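Local coordinates for adhesion and penetration protein autotransporter (Haemophilus influenzae, PDB 3SYJ), which promotes adherence to and invasion of host cells, associates with copies of itself in bacterial aggregation, and is probably a serine protease, at residues G790-L795 with N810-N815; T806-L811 with N851-N856; N856-G861 with S882-G887; K878-N883 with L908-D913. One frame throughout, in Å; residues are numbered along the deposited sequence.

Contact 1: residues G790-L795 with N810-N815; sequences GTTVTL and NLTLNN
Asn810 lies against Thr791 and Thr792 where two successive coils of the passenger domain's parallel beta-helix run side by side, strand 792-795 paired in register with strand 810-813. Its backbone N donates to Thr791 O (3.1 Å), and its side-chain ND2 adds a weak bond of 3.3 Å to that same Thr791 O. CG is turned beside the backbone N (chi1 -51°), which brings the amide back to this carbonyl and leaves OD1 for Lys858 N on the following coil. Asparagine, donor and acceptor at once, suits such a step between coils. Val793 N reaches Asn810 O at 3.0 Å from above the carbonyl plane, 38° out of it, while a water donates both to Asn810 O and to Thr791 OG1, whose hydroxyl also bonds Asp788 O. Leu811 points to the opposite face, into the core, its CD1 4.2 Å from Val793 CG1 and next to Leu795 CD1; Ile818, on the strand after the corner, also touches it. Thr812 returns to the face of Asn810. Its N donates to Val793 O (2.9 Å) and its O accepts from Leu795 N in a nearly straight bond. Thr812 and Thr794 share one rotamer and stand side by side with their CG2 methyls 4.1 Å apart, a repeat that beta-branched residues fill well in extended chain. Leu813 bends its end back, CD2 lying 4.1 Å from Leu795 CB, with Phe865 and Ile818 beyond. At the corner that follows, Asn814 CB rests 3.7 Å from Leu795 O.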
loop_
_atom_site.group_PDB
_atom_site.type_symbol
_atom_site.label_atom_id
_atom_site.label_comp_id
_atom_site.label_asym_id
_atom_site.label_seq_id
_atom_site.Cartn_x
_atom_site.Cartn_y
_atom_site.Cartn_z
ATOM N N GLY A 790 -8.400 -15.360 17.493
ATOM C CA GLY A 790 -9.689 -15.949 17.172
ATOM C C GLY A 790 -9.727 -16.658 15.826
ATOM O O GLY A 790 -10.480 -17.619 15.633
ATOM N N THR A 791 -8.894 -16.194 14.898
ATOM C CA THR A 791 -8.946 -16.646 13.506
ATOM C C THR A 791 -8.299 -18.006 13.250
ATOM O O THR A 791 -7.329 -18.386 13.907
ATOM C CB THR A 791 -8.306 -15.612 12.562
ATOM O OG1 THR A 791 -6.929 -15.429 12.910
ATOM C CG2 THR A 791 -9.024 -14.288 12.676
ATOM N N THR A 792 -8.847 -18.730 12.277
ATOM C CA THR A 792 -8.328 -20.039 11.904
ATOM C C THR A 792 -7.995 -20.121 10.419
ATOM O O THR A 792 -8.829 -19.830 9.568
ATOM C CB THR A 792 -9.330 -21.152 12.222
ATOM O OG1 THR A 792 -9.684 -21.098 13.608
ATOM C CG2 THR A 792 -8.722 -22.505 11.913
ATOM N N VAL A 793 -6.764 -20.518 10.119
ATOM C CA VAL A 793 -6.361 -20.786 8.749
ATOM C C VAL A 793 -6.270 -22.293 8.597
ATOM O O VAL A 793 -5.774 -22.977 9.491
ATOM C CB VAL A 793 -4.998 -20.147 8.417
ATOM C CG1 VAL A 793 -4.527 -20.586 7.043
ATOM C CG2 VAL A 793 -5.085 -18.639 8.488
ATOM N N THR A 794 -6.752 -22.809 7.472
ATOM C CA THR A 794 -6.753 -24.246 7.228
ATOM C C THR A 794 -6.246 -24.588 5.829
ATOM O O THR A 794 -6.660 -23.979 4.845
ATOM C CB THR A 794 -8.163 -24.824 7.404
ATOM O OG1 THR A 794 -8.680 -24.432 8.682
ATOM C CG2 THR A 794 -8.138 -26.341 7.309
ATOM N N LEU A 795 -5.348 -25.564 5.747
ATOM C CA LEU A 795 -4.862 -26.052 4.465
ATOM C C LEU A 795 -5.235 -27.518 4.270
ATOM O O LEU A 795 -5.100 -28.328 5.188
ATOM C CB LEU A 795 -3.344 -25.882 4.359
ATOM C CG LEU A 795 -2.793 -24.514 3.941
ATOM C CD1 LEU A 795 -3.076 -23.462 4.990
ATOM C CD2 LEU A 795 -1.301 -24.595 3.660
ATOM N N ASN A 810 -4.673 -19.612 14.907
ATOM C CA ASN A 810 -4.781 -21.035 14.737
ATOM C C ASN A 810 -4.497 -21.415 13.302
ATOM O O ASN A 810 -4.775 -20.674 12.405
ATOM C CB ASN A 810 -6.147 -21.527 15.189
ATOM C CG ASN A 810 -6.510 -21.038 16.577
ATOM O OD1 ASN A 810 -5.861 -21.336 17.555
ATOM N ND2 ASN A 810 -7.566 -20.294 16.650
ATOM N N LEU A 811 -3.901 -22.575 13.126
ATOM C CA LEU A 811 -3.527 -23.076 11.841
ATOM C C LEU A 811 -3.718 -24.565 11.844
ATOM O O LEU A 811 -3.292 -25.225 12.734
ATOM C CB LEU A 811 -2.065 -22.742 11.570
ATOM C CG LEU A 811 -1.326 -23.423 10.433
ATOM C CD1 LEU A 811 -1.896 -23.068 9.164
ATOM C CD2 LEU A 811 0.143 -23.099 10.458
ATOM N N THR A 812 -4.378 -25.089 10.836
ATOM C CA THR A 812 -4.669 -26.512 10.761
ATOM C C THR A 812 -4.113 -27.095 9.474
ATOM O O THR A 812 -4.433 -26.619 8.384
ATOM C CB THR A 812 -6.181 -26.774 10.823
ATOM O OG1 THR A 812 -6.678 -26.412 12.117
ATOM C CG2 THR A 812 -6.475 -28.242 10.565
ATOM N N LEU A 813 -3.275 -28.116 9.598
ATOM C CA LEU A 813 -2.692 -28.758 8.428
ATOM C C LEU A 813 -3.329 -30.107 8.183
ATOM O O LEU A 813 -3.713 -30.801 9.120
ATOM C CB LEU A 813 -1.188 -28.947 8.600
ATOM C CG LEU A 813 -0.374 -27.664 8.619
ATOM C CD1 LEU A 813 1.085 -27.985 8.372
ATOM C CD2 LEU A 813 -0.908 -26.716 7.563
ATOM N N ASN A 814 -3.427 -30.478 6.915
ATOM C CA ASN A 814 -3.926 -31.784 6.525
ATOM C C ASN A 814 -3.371 -32.124 5.157
ATOM O O ASN A 814 -3.828 -31.588 4.149
ATOM C CB ASN A 814 -5.456 -31.784 6.503
ATOM C CG ASN A 814 -6.034 -32.923 5.676
ATOM O OD1 ASN A 814 -5.357 -33.916 5.396
ATOM N ND2 ASN A 814 -7.297 -32.783 5.280
ATOM N N ASN A 815 -2.379 -33.008 5.127
ATOM C CA ASN A 815 -1.730 -33.392 3.881
ATOM C C ASN A 815 -1.282 -32.172 3.093
ATOM O O ASN A 815 -1.400 -32.138 1.866
ATOM C CB ASN A 815 -2.666 -34.247 3.028
ATOM C CG ASN A 815 -1.966 -34.864 1.829
ATOM O OD1 ASN A 815 -2.612 -35.260 0.863
ATOM N ND2 ASN A 815 -0.641 -34.946 1.886
HETATM O O HOH W 1 -5.216 -17.532 12.001
#

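Contact 2: residues T806-L811 with N851-N856; sequences TTLQNL and NTLTVN
Thr806 and Leu853 start a parallel pairing in which strand 806-808 and strand 852-855 exchange main-chain hydrogen bonds from alternate residues. Thr806 N donates to Thr852 O, Thr854 N to Thr806 O (3.0 Å, almost straight at 178°), and Leu808 N to Thr854 O (2.9 Å). The last bond, Asn856 N to Leu808 O at 3.0 Å, is more bent, 137° at the hydrogen, as the chain leaves the strand.

Apolar contacts fill the inward face. Thr806 turns its methyl rather than its hydroxyl to Leu853, CG2 pressing to 3.5 Å from CD1, which is tight; its OG1 makes a weak bond back to Ser804 O. The same Leu853 CD1 meets Leu808 CD1 at 4.0 Å. Gln809 turns the chain so sharply that Leu811, one strand later, comes round to Val855 and crosses it at about a right angle, CD2 4.0 Å from CG2. Val855 CG1 packs against the turn itself, 3.3 Å from Gln809 O.

Polar side chains take the outward face. Thr807 and Thr854 lie parallel, pointing the same way, and Asn856 OD1 crowds Thr807 CG2 tightly at 3.1 Å. The amides of Gln809 and Asn856 are inclined by 36°; Gln809 is bent at chi2, which brings OE1 back over Asn856 CB.

The pair joins two successive coils on one face of the beta-helix: the backbone of Thr807 bonds Gly787 of the preceding coil, Trp800 packs on Thr806 and Leu808 inside, Asn656 of the second subunit touches Thr807, and strand 875-881 continues the stacking beyond strand 852-855.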
loop_
_atom_site.group_PDB
_atom_site.type_symbol
_atom_site.label_atom_id
_atom_site.label_comp_id
_atom_site.label_asym_id
_atom_site.label_seq_id
_atom_site.Cartn_x
_atom_site.Cartn_y
_atom_site.Cartn_z
ATOM N N THR A 806 5.442 -13.963 9.095
ATOM C CA THR A 806 3.989 -14.092 9.100
ATOM C C THR A 806 3.464 -14.478 10.470
ATOM O O THR A 806 4.084 -15.269 11.180
ATOM C CB THR A 806 3.527 -15.171 8.095
ATOM O OG1 THR A 806 3.314 -14.576 6.811
ATOM C CG2 THR A 806 2.232 -15.824 8.560
ATOM N N THR A 807 2.312 -13.929 10.833
ATOM C CA THR A 807 1.661 -14.306 12.079
ATOM C C THR A 807 0.254 -14.842 11.850
ATOM O O THR A 807 -0.534 -14.271 11.096
ATOM C CB THR A 807 1.609 -13.129 13.062
ATOM O OG1 THR A 807 2.941 -12.669 13.307
ATOM C CG2 THR A 807 0.972 -13.555 14.376
ATOM N N LEU A 808 -0.038 -15.931 12.497
ATOM C CA LEU A 808 -1.353 -16.509 12.462
ATOM C C LEU A 808 -1.767 -16.862 13.865
ATOM O O LEU A 808 -0.978 -16.898 14.761
ATOM C CB LEU A 808 -1.371 -17.765 11.599
ATOM C CG LEU A 808 -0.851 -17.713 10.189
ATOM C CD1 LEU A 808 -0.771 -19.051 9.624
ATOM C CD2 LEU A 808 -1.678 -16.829 9.327
ATOM N N GLN A 809 -3.034 -17.113 14.041
ATOM C CA GLN A 809 -3.534 -17.539 15.302
ATOM C C GLN A 809 -3.635 -19.034 15.459
ATOM O O GLN A 809 -2.789 -19.653 16.046
ATOM C CB GLN A 809 -4.924 -16.979 15.483
ATOM C CG GLN A 809 -5.462 -17.003 16.859
ATOM C CD GLN A 809 -4.531 -16.475 17.874
ATOM O OE1 GLN A 809 -3.803 -15.536 17.653
ATOM N NE2 GLN A 809 -4.568 -17.057 19.006
ATOM N N ASN A 810 -4.673 -19.612 14.907
ATOM C CA ASN A 810 -4.781 -21.035 14.737
ATOM C C ASN A 810 -4.497 -21.415 13.302
ATOM O O ASN A 810 -4.775 -20.674 12.405
ATOM C CB ASN A 810 -6.147 -21.527 15.189
ATOM C CG ASN A 810 -6.510 -21.038 16.577
ATOM O OD1 ASN A 810 -5.861 -21.336 17.555
ATOM N ND2 ASN A 810 -7.566 -20.294 16.650
ATOM N N LEU A 811 -3.901 -22.575 13.126
ATOM C CA LEU A 811 -3.527 -23.076 11.841
ATOM C C LEU A 811 -3.718 -24.565 11.844
ATOM O O LEU A 811 -3.292 -25.225 12.734
ATOM C CB LEU A 811 -2.065 -22.742 11.570
ATOM C CG LEU A 811 -1.326 -23.423 10.433
ATOM C CD1 LEU A 811 -1.896 -23.068 9.164
ATOM C CD2 LEU A 811 0.143 -23.099 10.458
ATOM N N ASN A 851 13.032 -16.405 7.239
ATOM C CA ASN A 851 11.677 -16.091 7.682
ATOM C C ASN A 851 11.250 -16.869 8.913
ATOM O O ASN A 851 11.796 -17.932 9.216
ATOM C CB ASN A 851 10.676 -16.339 6.553
ATOM C CG ASN A 851 10.900 -15.428 5.368
ATOM O OD1 ASN A 851 11.378 -14.301 5.514
ATOM N ND2 ASN A 851 10.553 -15.912 4.181
ATOM N N THR A 852 10.259 -16.330 9.612
ATOM C CA THR A 852 9.674 -16.990 10.766
ATOM C C THR A 852 8.158 -17.030 10.626
ATOM O O THR A 852 7.520 -16.014 10.347
ATOM C CB THR A 852 10.035 -16.260 12.080
ATOM O OG1 THR A 852 11.455 -16.280 12.270
ATOM C CG2 THR A 852 9.354 -16.922 13.270
ATOM N N LEU A 853 7.584 -18.210 10.806
ATOM C CA LEU A 853 6.144 -18.332 10.904
ATOM C C LEU A 853 5.769 -18.471 12.373
ATOM O O LEU A 853 6.208 -19.400 13.046
ATOM C CB LEU A 853 5.648 -19.535 10.105
ATOM C CG LEU A 853 4.187 -19.954 10.297
ATOM C CD1 LEU A 853 3.222 -18.801 10.025
ATOM C CD2 LEU A 853 3.865 -21.155 9.420
ATOM N N THR A 854 4.967 -17.536 12.868
ATOM C CA THR A 854 4.505 -17.570 14.247
ATOM C C THR A 854 3.055 -18.029 14.292
ATOM O O THR A 854 2.208 -17.478 13.588
ATOM C CB THR A 854 4.591 -16.173 14.897
ATOM O OG1 THR A 854 5.949 -15.716 14.886
ATOM C CG2 THR A 854 4.074 -16.210 16.330
ATOM N N VAL A 855 2.774 -19.037 15.116
ATOM C CA VAL A 855 1.407 -19.518 15.319
ATOM C C VAL A 855 0.943 -19.282 16.758
ATOM O O VAL A 855 0.973 -20.193 17.586
ATOM C CB VAL A 855 1.277 -21.013 14.993
ATOM C CG1 VAL A 855 -0.185 -21.443 15.070
ATOM C CG2 VAL A 855 1.861 -21.307 13.618
ATOM N N ASN A 856 0.507 -18.057 17.039
ATOM C CA ASN A 856 0.129 -17.645 18.388
ATOM C C ASN A 856 -0.932 -18.523 19.039
ATOM O O ASN A 856 -0.992 -18.628 20.262
ATOM C CB ASN A 856 -0.348 -16.190 18.383
ATOM C CG ASN A 856 0.781 -15.203 18.116
ATOM O OD1 ASN A 856 0.619 -14.250 17.350
ATOM N ND2 ASN A 856 1.934 -15.433 18.742
#

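Contact 3: residues N856-G861 with S882-G887; sequences NGKLSG and SNDAEG
Ser882 OG donates to Gly857 O at 2.8 Å, coming from above the carbonyl plane, 39° out of it. A water bridges the same two residues, giving a hydrogen to Gly857 O at 2.7 Å and accepting one from Ser882 N at 3.0 Å, so Gly857 O is gripped twice. Further along, Glu886 N makes a weak, bent bond to Leu859 O (3.2 Å), and Ser860 CA points its hydrogen at Glu886 O. On the side of the buried Leu859, its CB meets Ala885 CB at 4.4 Å. On the other side Lys858 and Asp884 cross at about a right angle, their CB atoms 3.8 Å apart; the lysine then runs on extended until it bends at chi3, carrying NZ to 4.4 Å from Glu886 OE2. That is too long for a salt bridge, though the opposite charges probably attract.

Residues 882-885 form a type I turn, closed only by a weak Ala885 N to Ser882 O bond, and an ST turn reinforces it, Asp884 N donating to Ser882 OG (3.1 Å). The chain thus rounds a corner of the beta-helix, from strand 875-881 to strand 887-895. Serine serves here because one small hydroxyl, held between backbone N and carbonyl carbon by chi1 of 74°, can accept from its own turn and donate to the preceding coil. Gly861 and Gly887 both have positive phi, angles easy only without CB, and Gly887 also lies against Gly861 O, which leaves no room for one. Tyr889 OH bonds Glu886 O, and Glu886 OE1 has a long, weak ion pair with Lys920 NZ.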
loop_
_atom_site.group_PDB
_atom_site.type_symbol
_atom_site.label_atom_id
_atom_site.label_comp_id
_atom_site.label_asym_id
_atom_site.label_seq_id
_atom_site.Cartn_x
_atom_site.Cartn_y
_atom_site.Cartn_z
ATOM N N ASN A 856 0.507 -18.057 17.039
ATOM C CA ASN A 856 0.129 -17.645 18.388
ATOM C C ASN A 856 -0.932 -18.523 19.039
ATOM O O ASN A 856 -0.992 -18.628 20.262
ATOM C CB ASN A 856 -0.348 -16.190 18.383
ATOM C CG ASN A 856 0.781 -15.203 18.116
ATOM O OD1 ASN A 856 0.619 -14.250 17.350
ATOM N ND2 ASN A 856 1.934 -15.433 18.742
ATOM N N GLY A 857 -1.770 -19.144 18.219
ATOM C CA GLY A 857 -2.869 -19.945 18.722
ATOM C C GLY A 857 -2.556 -21.420 18.642
ATOM O O GLY A 857 -1.424 -21.824 18.885
ATOM N N LYS A 858 -3.554 -22.225 18.293
ATOM C CA LYS A 858 -3.358 -23.666 18.182
ATOM C C LYS A 858 -2.993 -24.115 16.772
ATOM O O LYS A 858 -3.745 -23.892 15.825
ATOM C CB LYS A 858 -4.604 -24.427 18.652
ATOM C CG LYS A 858 -4.528 -25.934 18.404
ATOM C CD LYS A 858 -5.817 -26.641 18.796
ATOM C CE LYS A 858 -5.939 -26.785 20.306
ATOM N NZ LYS A 858 -7.258 -27.365 20.710
ATOM N N LEU A 859 -1.827 -24.739 16.641
ATOM C CA LEU A 859 -1.489 -25.472 15.433
ATOM C C LEU A 859 -1.953 -26.899 15.665
ATOM O O LEU A 859 -1.904 -27.388 16.792
ATOM C CB LEU A 859 0.018 -25.441 15.173
ATOM C CG LEU A 859 0.573 -26.593 14.321
ATOM C CD1 LEU A 859 0.232 -26.412 12.850
ATOM C CD2 LEU A 859 2.070 -26.719 14.496
ATOM N N SER A 860 -2.419 -27.561 14.611
ATOM C CA SER A 860 -2.894 -28.934 14.728
ATOM C C SER A 860 -2.984 -29.613 13.369
ATOM O O SER A 860 -2.962 -28.955 12.327
ATOM C CB SER A 860 -4.254 -28.982 15.428
ATOM O OG SER A 860 -5.241 -28.296 14.677
ATOM N N GLY A 861 -3.080 -30.937 13.392
ATOM C CA GLY A 861 -3.188 -31.717 12.175
ATOM C C GLY A 861 -1.878 -32.384 11.814
ATOM O O GLY A 861 -1.097 -32.753 12.690
ATOM N N SER A 882 3.070 -22.172 20.130
ATOM C CA SER A 882 2.624 -21.940 21.496
ATOM C C SER A 882 2.479 -23.267 22.233
ATOM O O SER A 882 2.825 -24.323 21.705
ATOM C CB SER A 882 1.283 -21.213 21.495
ATOM O OG SER A 882 0.241 -22.102 21.122
ATOM N N ASN A 883 1.956 -23.210 23.450
ATOM C CA ASN A 883 1.707 -24.419 24.221
ATOM C C ASN A 883 0.626 -25.294 23.600
ATOM O O ASN A 883 0.587 -26.502 23.832
ATOM C CB ASN A 883 1.335 -24.070 25.661
ATOM C CG ASN A 883 2.552 -23.943 26.558
ATOM O OD1 ASN A 883 2.661 -23.005 27.351
ATOM N ND2 ASN A 883 3.481 -24.889 26.433
ATOM N N ASP A 884 -0.245 -24.678 22.805
ATOM C CA ASP A 884 -1.360 -25.391 22.184
ATOM C C ASP A 884 -0.960 -26.255 20.988
ATOM O O ASP A 884 -1.710 -27.143 20.586
ATOM C CB ASP A 884 -2.465 -24.415 21.776
ATOM C CG ASP A 884 -3.488 -24.200 22.875
ATOM O OD1 ASP A 884 -4.599 -23.709 22.570
ATOM O OD2 ASP A 884 -3.183 -24.528 24.043
ATOM N N ALA A 885 0.212 -26.002 20.417
ATOM C CA ALA A 885 0.669 -26.779 19.269
ATOM C C ALA A 885 0.561 -28.291 19.510
ATOM O O ALA A 885 0.685 -28.757 20.644
ATOM C CB ALA A 885 2.086 -26.393 18.903
ATOM N N GLU A 886 0.326 -29.048 18.439
ATOM C CA GLU A 886 0.195 -30.502 18.513
ATOM C C GLU A 886 0.049 -31.082 17.112
ATOM O O GLU A 886 -0.232 -30.353 16.165
ATOM C CB GLU A 886 -1.014 -30.894 19.365
ATOM C CG GLU A 886 -2.363 -30.618 18.711
ATOM C CD GLU A 886 -3.530 -30.780 19.676
ATOM O OE1 GLU A 886 -3.280 -31.025 20.876
ATOM O OE2 GLU A 886 -4.696 -30.658 19.239
ATOM N N GLY A 887 0.240 -32.392 16.979
ATOM C CA GLY A 887 0.123 -33.047 15.684
ATOM C C GLY A 887 1.405 -33.714 15.221
ATOM O O GLY A 887 2.416 -33.683 15.918
HETATM O O HOH W 2 0.985 -22.803 18.047
#

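Contact 4: residues K878-N883 with L908-D913; sequences KLKLSN and LVESKD
The carboxylate of Glu910 has Lys880 CE above its plane, 3.9 Å from OE2, while Lys878 CB comes to the outer end of OE2 (3.8 Å) from the other side, much nearer the plane. Both ammonium groups stand farther off, Lys880 NZ at 4.8 Å from Glu910 OE2, so the alkyl chains do the touching and the charges are probably only loosely attracted. With CG between backbone N and carbonyl carbon (chi1 59°), Glu910 leans over the neighbouring strand. Lys912 crosses Lys880 nearly at right angles and packs its CD 3.6 Å from Ser882 CB; long aliphatic stems let lysines cover a strand while their ends reach solvent.

On the opposite face Val909 wedges between two leucines, CG1 3.6 Å from Leu881 CD1 and CG2 4.1 Å from Leu879 CD2; Phe923 and Leu917 pack on Val909 and Leu881. Parallel main-chain bonds tie the strands: Leu879 N to Leu908 O, Glu910 N to Leu879 O (2.9 Å), Leu881 N to Glu910 O (2.8 Å), and a weak one from Lys912 N to Leu881 O. Strand 906-911 also pairs antiparallel with strand 945-949, where Leu908 and Val909 face Phe946: a classic beta bulge at the C-terminal end of the beta-helix.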
loop_
_atom_site.group_PDB
_atom_site.type_symbol
_atom_site.label_atom_id
_atom_site.label_comp_id
_atom_site.label_asym_id
_atom_site.label_seq_id
_atom_site.Cartn_x
_atom_site.Cartn_y
_atom_site.Cartn_z
ATOM N N LYS A 878 12.344 -20.053 10.841
ATOM C CA LYS A 878 11.887 -20.437 12.167
ATOM C C LYS A 878 10.400 -20.771 12.191
ATOM O O LYS A 878 9.607 -20.189 11.455
ATOM C CB LYS A 878 12.188 -19.324 13.176
ATOM C CG LYS A 878 13.675 -19.078 13.407
ATOM C CD LYS A 878 14.348 -20.322 13.980
ATOM C CE LYS A 878 15.855 -20.326 13.740
ATOM N NZ LYS A 878 16.554 -19.289 14.536
ATOM N N LEU A 879 10.035 -21.725 13.035
ATOM C CA LEU A 879 8.638 -22.023 13.299
ATOM C C LEU A 879 8.401 -21.785 14.784
ATOM O O LEU A 879 8.900 -22.526 15.630
ATOM C CB LEU A 879 8.307 -23.464 12.910
ATOM C CG LEU A 879 6.869 -23.953 13.094
ATOM C CD1 LEU A 879 5.885 -23.048 12.363
ATOM C CD2 LEU A 879 6.733 -25.395 12.624
ATOM N N LYS A 880 7.658 -20.727 15.092
ATOM C CA LYS A 880 7.408 -20.319 16.470
ATOM C C LYS A 880 6.003 -20.728 16.902
ATOM O O LYS A 880 5.016 -20.237 16.365
ATOM C CB LYS A 880 7.592 -18.807 16.602
ATOM C CG LYS A 880 7.357 -18.259 17.994
ATOM C CD LYS A 880 7.666 -16.770 18.060
ATOM C CE LYS A 880 9.153 -16.507 17.875
ATOM N NZ LYS A 880 9.538 -15.150 18.357
ATOM N N LEU A 881 5.918 -21.628 17.874
ATOM C CA LEU A 881 4.634 -22.187 18.281
ATOM C C LEU A 881 4.296 -21.856 19.730
ATOM O O LEU A 881 5.125 -21.325 20.466
ATOM C CB LEU A 881 4.631 -23.704 18.080
ATOM C CG LEU A 881 5.096 -24.206 16.713
ATOM C CD1 LEU A 881 5.051 -25.720 16.666
ATOM C CD2 LEU A 881 4.240 -23.605 15.609
ATOM N N SER A 882 3.070 -22.172 20.130
ATOM C CA SER A 882 2.624 -21.940 21.496
ATOM C C SER A 882 2.479 -23.267 22.233
ATOM O O SER A 882 2.825 -24.323 21.705
ATOM C CB SER A 882 1.283 -21.213 21.495
ATOM O OG SER A 882 0.241 -22.102 21.122
ATOM N N ASN A 883 1.956 -23.210 23.450
ATOM C CA ASN A 883 1.707 -24.419 24.221
ATOM C C ASN A 883 0.626 -25.294 23.600
ATOM O O ASN A 883 0.587 -26.502 23.832
ATOM C CB ASN A 883 1.335 -24.070 25.661
ATOM C CG ASN A 883 2.552 -23.943 26.558
ATOM O OD1 ASN A 883 2.661 -23.005 27.351
ATOM N ND2 ASN A 883 3.481 -24.889 26.433
ATOM N N LEU A 908 15.017 -25.000 15.252
ATOM C CA LEU A 908 14.136 -24.944 14.091
ATOM C C LEU A 908 12.707 -24.630 14.521
ATOM O O LEU A 908 12.047 -23.764 13.943
ATOM C CB LEU A 908 14.182 -26.258 13.305
ATOM C CG LEU A 908 15.471 -26.498 12.520
ATOM C CD1 LEU A 908 15.365 -27.767 11.693
ATOM C CD2 LEU A 908 15.791 -25.300 11.634
ATOM N N VAL A 909 12.242 -25.336 15.546
ATOM C CA VAL A 909 10.920 -25.110 16.105
ATOM C C VAL A 909 11.042 -24.664 17.555
ATOM O O VAL A 909 11.628 -25.364 18.379
ATOM C CB VAL A 909 10.071 -26.388 16.052
ATOM C CG1 VAL A 909 8.670 -26.104 16.567
ATOM C CG2 VAL A 909 10.021 -26.934 14.632
ATOM N N GLU A 910 10.486 -23.499 17.867
ATOM C CA GLU A 910 10.618 -22.926 19.202
ATOM C C GLU A 910 9.277 -22.536 19.802
ATOM O O GLU A 910 8.236 -22.615 19.149
ATOM C CB GLU A 910 11.525 -21.696 19.163
ATOM C CG GLU A 910 11.022 -20.595 18.241
ATOM C CD GLU A 910 12.017 -19.459 18.073
ATOM O OE1 GLU A 910 12.713 -19.118 19.053
ATOM O OE2 GLU A 910 12.094 -18.901 16.957
ATOM N N SER A 911 9.314 -22.108 21.056
ATOM C CA SER A 911 8.124 -21.611 21.722
ATOM C C SER A 911 8.066 -20.092 21.614
ATOM O O SER A 911 9.100 -19.428 21.517
ATOM C CB SER A 911 8.128 -22.029 23.188
ATOM O OG SER A 911 7.090 -21.378 23.897
ATOM N N LYS A 912 6.864 -19.544 21.655
ATOM C CA LYS A 912 6.654 -18.118 21.521
ATOM C C LYS A 912 7.144 -17.379 22.749
ATOM O O LYS A 912 7.339 -16.201 22.711
ATOM C CB LYS A 912 5.186 -17.776 21.208
ATOM C CG LYS A 912 4.199 -18.283 22.207
ATOM C CD LYS A 912 2.774 -17.932 21.935
ATOM C CE LYS A 912 2.567 -16.461 21.873
ATOM N NZ LYS A 912 1.151 -16.108 22.140
ATOM N N ASP A 913 7.328 -18.105 23.833
ATOM C CA ASP A 913 7.983 -17.608 25.024
ATOM C C ASP A 913 8.684 -18.798 25.692
ATOM O O ASP A 913 8.939 -19.793 25.073
ATOM C CB ASP A 913 6.955 -17.177 26.039
ATOM C CG ASP A 913 5.941 -18.224 26.286
ATOM O OD1 ASP A 913 4.909 -17.922 26.851
ATOM O OD2 ASP A 913 6.178 -19.363 25.910
#

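The four contacts follow one another toward the C-terminal end of the beta-helix, each pairing one coil with the next. Contacts 1 and 2 share Asn810 and Leu811, contacts 2 and 3 share Asn856, and contacts 3 and 4 share Ser882 and Asn883; in each of these pairs the centres lie about 10 Å apart. Asn810 OD1, 2.6 Å from Lys858 N, joins the first three. Contacts 2 and 4 stack directly, Val855 N meeting Lys880 O at 2.8 Å, with centres about 9 Å apart. Contacts 1 and 4 do not touch, their nearest atoms about 6 Å apart. All lie away from Ser218, the active-site serine inferred by similarity.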